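Local coordinates for Hcp protein (Burkholderia pseudomallei K96243, PDB 3WX6) that probably stacks as hexameric rings into the tube of the type VI secretion system, through which effectors are thought to be delivered, at residues F35-D40 with Y108-V113. Numbering follows the deposited sequence.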
ATOM      1  N   PHE A  35       1.117 -11.645  19.671  1.00  9.87           N
ATOM      2  CA  PHE A  35       1.536 -10.631  20.653  1.00 13.04           C
ATOM      3  C   PHE A  35       2.613  -9.751  20.005  1.00 12.81           C
ATOM      4  O   PHE A  35       3.560 -10.265  19.416  1.00  7.63           O
ATOM      5  CB  PHE A  35       2.086 -11.234  21.946  1.00  7.79           C
ATOM      6  N   LYS A  36       2.473  -8.434  20.154  1.00 18.23           N
ATOM      7  CA  LYS A  36       3.474  -7.450  19.719  1.00 17.30           C
ATOM      8  C   LYS A  36       3.813  -6.471  20.837  1.00 18.50           C
ATOM      9  O   LYS A  36       3.010  -5.603  21.168  1.00 19.47           O
ATOM     10  CB  LYS A  36       2.961  -6.666  18.508  1.00 16.35           C
ATOM     11  CG  LYS A  36       3.899  -5.549  18.043  1.00 15.71           C
ATOM     12  CD  LYS A  36       3.148  -4.549  17.154  1.00 17.28           C
ATOM     13  CE  LYS A  36       3.815  -3.172  17.153  1.00 19.01           C
ATOM     14  NZ  LYS A  36       3.134  -2.185  16.254  1.00 14.75           N
ATOM     15  N   ASN A  37       5.014  -6.573  21.389  1.00  7.56           N
ATOM     16  CA  ASN A  37       5.377  -5.693  22.490  1.00 11.57           C
ATOM     17  C   ASN A  37       6.004  -4.377  22.041  1.00 11.07           C
ATOM     18  O   ASN A  37       7.047  -4.358  21.394  1.00 14.50           O
ATOM     19  CB  ASN A  37       6.323  -6.418  23.447  1.00 11.79           C
ATOM     20  CG  ASN A  37       6.545  -5.655  24.738  1.00  7.63           C
ATOM     21  OD1 ASN A  37       5.635  -5.002  25.251  1.00 13.38           O
ATOM     22  ND2 ASN A  37       7.758  -5.742  25.277  1.00  7.57           N
ATOM     23  N   ASP A  38       5.345  -3.279  22.397  1.00 11.87           N
ATOM     24  CA  ASP A  38       5.803  -1.934  22.067  1.00 17.28           C
ATOM     25  C   ASP A  38       6.128  -1.146  23.334  1.00 16.29           C
ATOM     26  O   ASP A  38       5.312  -1.075  24.250  1.00 19.28           O
ATOM     27  CB  ASP A  38       4.731  -1.207  21.246  1.00 23.49           C
ATOM     28  CG  ASP A  38       5.148   0.192  20.834  1.00 31.33           C
ATOM     29  OD1 ASP A  38       5.988   0.329  19.923  1.00 37.39           O
ATOM     30  OD2 ASP A  38       4.623   1.167  21.409  1.00 35.64           O
ATOM     31  N   TYR A  39       7.327  -0.572  23.386  1.00 11.81           N
ATOM     32  CA  TYR A  39       7.725   0.281  24.505  1.00 11.04           C
ATOM     33  C   TYR A  39       8.462   1.516  23.995  1.00 13.90           C
ATOM     34  O   TYR A  39       9.354   1.406  23.153  1.00 12.98           O
ATOM     35  CB  TYR A  39       8.594  -0.498  25.497  1.00  8.64           C
ATOM     36  CG  TYR A  39       8.669   0.131  26.867  1.00 10.53           C
ATOM     37  CD1 TYR A  39       9.537   1.179  27.127  1.00  9.60           C
ATOM     38  CD2 TYR A  39       7.868  -0.321  27.896  1.00 15.06           C
ATOM     39  CE1 TYR A  39       9.612   1.756  28.381  1.00  9.56           C
ATOM     40  CE2 TYR A  39       7.932   0.248  29.152  1.00 17.42           C
ATOM     41  CZ  TYR A  39       8.806   1.283  29.388  1.00 14.80           C
ATOM     42  OH  TYR A  39       8.868   1.844  30.639  1.00 14.31           O
ATOM     43  N   ASP A  40       8.089   2.684  24.515  1.00 17.57           N
ATOM     44  CA  ASP A  40       8.647   3.951  24.046  1.00 22.84           C
ATOM     45  C   ASP A  40       9.198   4.816  25.175  1.00 22.53           C
ATOM     46  O   ASP A  40       8.596   4.900  26.241  1.00 26.10           O
ATOM     47  CB  ASP A  40       7.583   4.739  23.280  1.00 27.60           C
ATOM     48  CG  ASP A  40       8.144   5.978  22.622  1.00 31.01           C
ATOM     49  OD1 ASP A  40       8.704   5.852  21.516  1.00 34.12           O
ATOM     50  OD2 ASP A  40       8.037   7.075  23.210  1.00 31.89           O
ATOM     51  N   TYR A 108       7.465 -13.150  29.890  1.00 22.66           N
ATOM     52  CA  TYR A 108       6.934 -11.820  30.049  1.00 21.44           C
ATOM     53  C   TYR A 108       6.005 -11.847  31.245  1.00 23.77           C
ATOM     54  O   TYR A 108       5.133 -12.706  31.348  1.00 15.11           O
ATOM     55  CB  TYR A 108       6.172 -11.386  28.799  1.00 22.70           C
ATOM     56  CG  TYR A 108       7.010 -10.930  27.634  1.00 19.79           C
ATOM     57  CD1 TYR A 108       7.462  -9.628  27.553  1.00 15.10           C
ATOM     58  CD2 TYR A 108       7.337 -11.799  26.612  1.00 21.22           C
ATOM     59  CE1 TYR A 108       8.213  -9.197  26.486  1.00 24.54           C
ATOM     60  CE2 TYR A 108       8.090 -11.382  25.541  1.00 22.63           C
ATOM     61  CZ  TYR A 108       8.524 -10.077  25.480  1.00 25.26           C
ATOM     62  OH  TYR A 108       9.281  -9.648  24.416  1.00 23.11           O
ATOM     63  N   LYS A 109       6.195 -10.890  32.139  1.00 24.32           N
ATOM     64  CA  LYS A 109       5.290 -10.680  33.246  1.00 22.34           C
ATOM     65  C   LYS A 109       5.125  -9.187  33.351  1.00 23.46           C
ATOM     66  O   LYS A 109       6.095  -8.445  33.232  1.00 24.97           O
ATOM     67  CB  LYS A 109       5.837 -11.304  34.533  1.00 23.29           C
ATOM     68  CG  LYS A 109       5.995 -12.806  34.428  1.00 26.55           C
ATOM     69  CD  LYS A 109       7.038 -13.363  35.372  1.00 27.77           C
ATOM     70  CE  LYS A 109       6.786 -12.910  36.791  1.00 31.06           C
ATOM     71  NZ  LYS A 109       7.289 -13.909  37.770  1.00 35.23           N
ATOM     72  N   PHE A 110       3.893  -8.752  33.568  1.00 23.79           N
ATOM     73  CA  PHE A 110       3.547  -7.345  33.459  1.00 21.95           C
ATOM     74  C   PHE A 110       2.759  -6.929  34.693  1.00 22.77           C
ATOM     75  O   PHE A 110       1.957  -7.709  35.197  1.00 25.59           O
ATOM     76  CB  PHE A 110       2.726  -7.104  32.188  1.00 17.89           C
ATOM     77  CG  PHE A 110       3.475  -7.369  30.906  1.00 19.61           C
ATOM     78  CD1 PHE A 110       4.434  -6.477  30.447  1.00 27.19           C
ATOM     79  CD2 PHE A 110       3.206  -8.502  30.150  1.00 18.60           C
ATOM     80  CE1 PHE A 110       5.118  -6.710  29.261  1.00 25.66           C
ATOM     81  CE2 PHE A 110       3.883  -8.739  28.964  1.00 21.86           C
ATOM     82  CZ  PHE A 110       4.839  -7.843  28.521  1.00 24.87           C
ATOM     83  N   GLU A 111       3.005  -5.728  35.204  1.00 22.40           N
ATOM     84  CA  GLU A 111       2.237  -5.236  36.345  1.00 23.39           C
ATOM     85  C   GLU A 111       1.365  -4.060  35.963  1.00 24.29           C
ATOM     86  O   GLU A 111       1.568  -3.437  34.918  1.00 21.94           O
ATOM     87  CB  GLU A 111       3.147  -4.834  37.500  1.00 29.35           C
ATOM     88  CG  GLU A 111       3.819  -5.997  38.185  1.00 33.37           C
ATOM     89  CD  GLU A 111       4.691  -5.552  39.332  1.00 38.58           C
ATOM     90  OE1 GLU A 111       4.878  -4.327  39.498  1.00 39.78           O
ATOM     91  OE2 GLU A 111       5.192  -6.426  40.068  1.00 43.03           O
ATOM     92  N   LYS A 112       0.385  -3.781  36.821  1.00 28.32           N
ATOM     93  CA  LYS A 112      -0.579  -2.714  36.598  1.00 30.25           C
ATOM     94  C   LYS A 112      -1.128  -2.787  35.182  1.00 30.65           C
ATOM     95  O   LYS A 112      -1.119  -1.798  34.449  1.00 34.03           O
ATOM     96  CB  LYS A 112       0.069  -1.350  36.852  1.00 31.55           C
ATOM     97  CG  LYS A 112       0.472  -1.121  38.302  1.00 34.38           C
ATOM     98  CD  LYS A 112       0.960   0.297  38.504  1.00 39.61           C
ATOM     99  CE  LYS A 112       1.482   0.510  39.912  1.00 44.93           C
ATOM    100  NZ  LYS A 112       2.249   1.783  40.015  1.00 47.31           N
ATOM    101  N   VAL A 113      -1.591  -3.969  34.793  1.00 27.94           N
ATOM    102  CA  VAL A 113      -2.078  -4.168  33.435  1.00 24.92           C
ATOM    103  C   VAL A 113      -3.507  -3.685  33.288  1.00 20.19           C
ATOM    104  O   VAL A 113      -4.386  -4.043  34.066  1.00 19.00           O
ATOM    105  CB  VAL A 113      -1.998  -5.643  33.011  1.00 25.20           C
ATOM    106  CG1 VAL A 113      -2.489  -5.816  31.588  1.00 24.48           C
ATOM    107  CG2 VAL A 113      -0.576  -6.123  33.128  1.00 26.32           C
TER
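Asn37 meets Tyr108 and Phe110 in the interior of the Hcp barrel, and the trio illustrates how a polar side chain can sit among aromatic rings between two sheets. Along 35-40, Asn37 alone touches 108-113. With CG anti to the backbone N (chi1 -170°), this torsion puts the amide beside the two rings. Its ND2 approaches CE1 of Tyr108 at 3.7 Å. The planes of the Asn37 amide and the Tyr108 ring stand 77° apart. On the other branch, OD1 of Asn37 lies a looser 4.4 Å from CE1 of Phe110. No hydrogen bond joins the two segments, and the amide is satisfied by other partners: OD1 bonds to the Tyr148 hydroxyl, and ND2 to OE1 of Gln120 of a second subunit. That same OE1 also bonds the Tyr108 hydroxyl, so one glutamine oxygen from a neighbouring chain links Asn37 and Tyr108, while the two bonds to the amide together probably set its rotation. Strand 36-40 pairs with strand 56-63 on one edge and, on the other, with an antiparallel strand of the second subunit, continuing the sheet between subunits; strand 108-110 lies in the facing sheet, between strands 82-87 and 151-153.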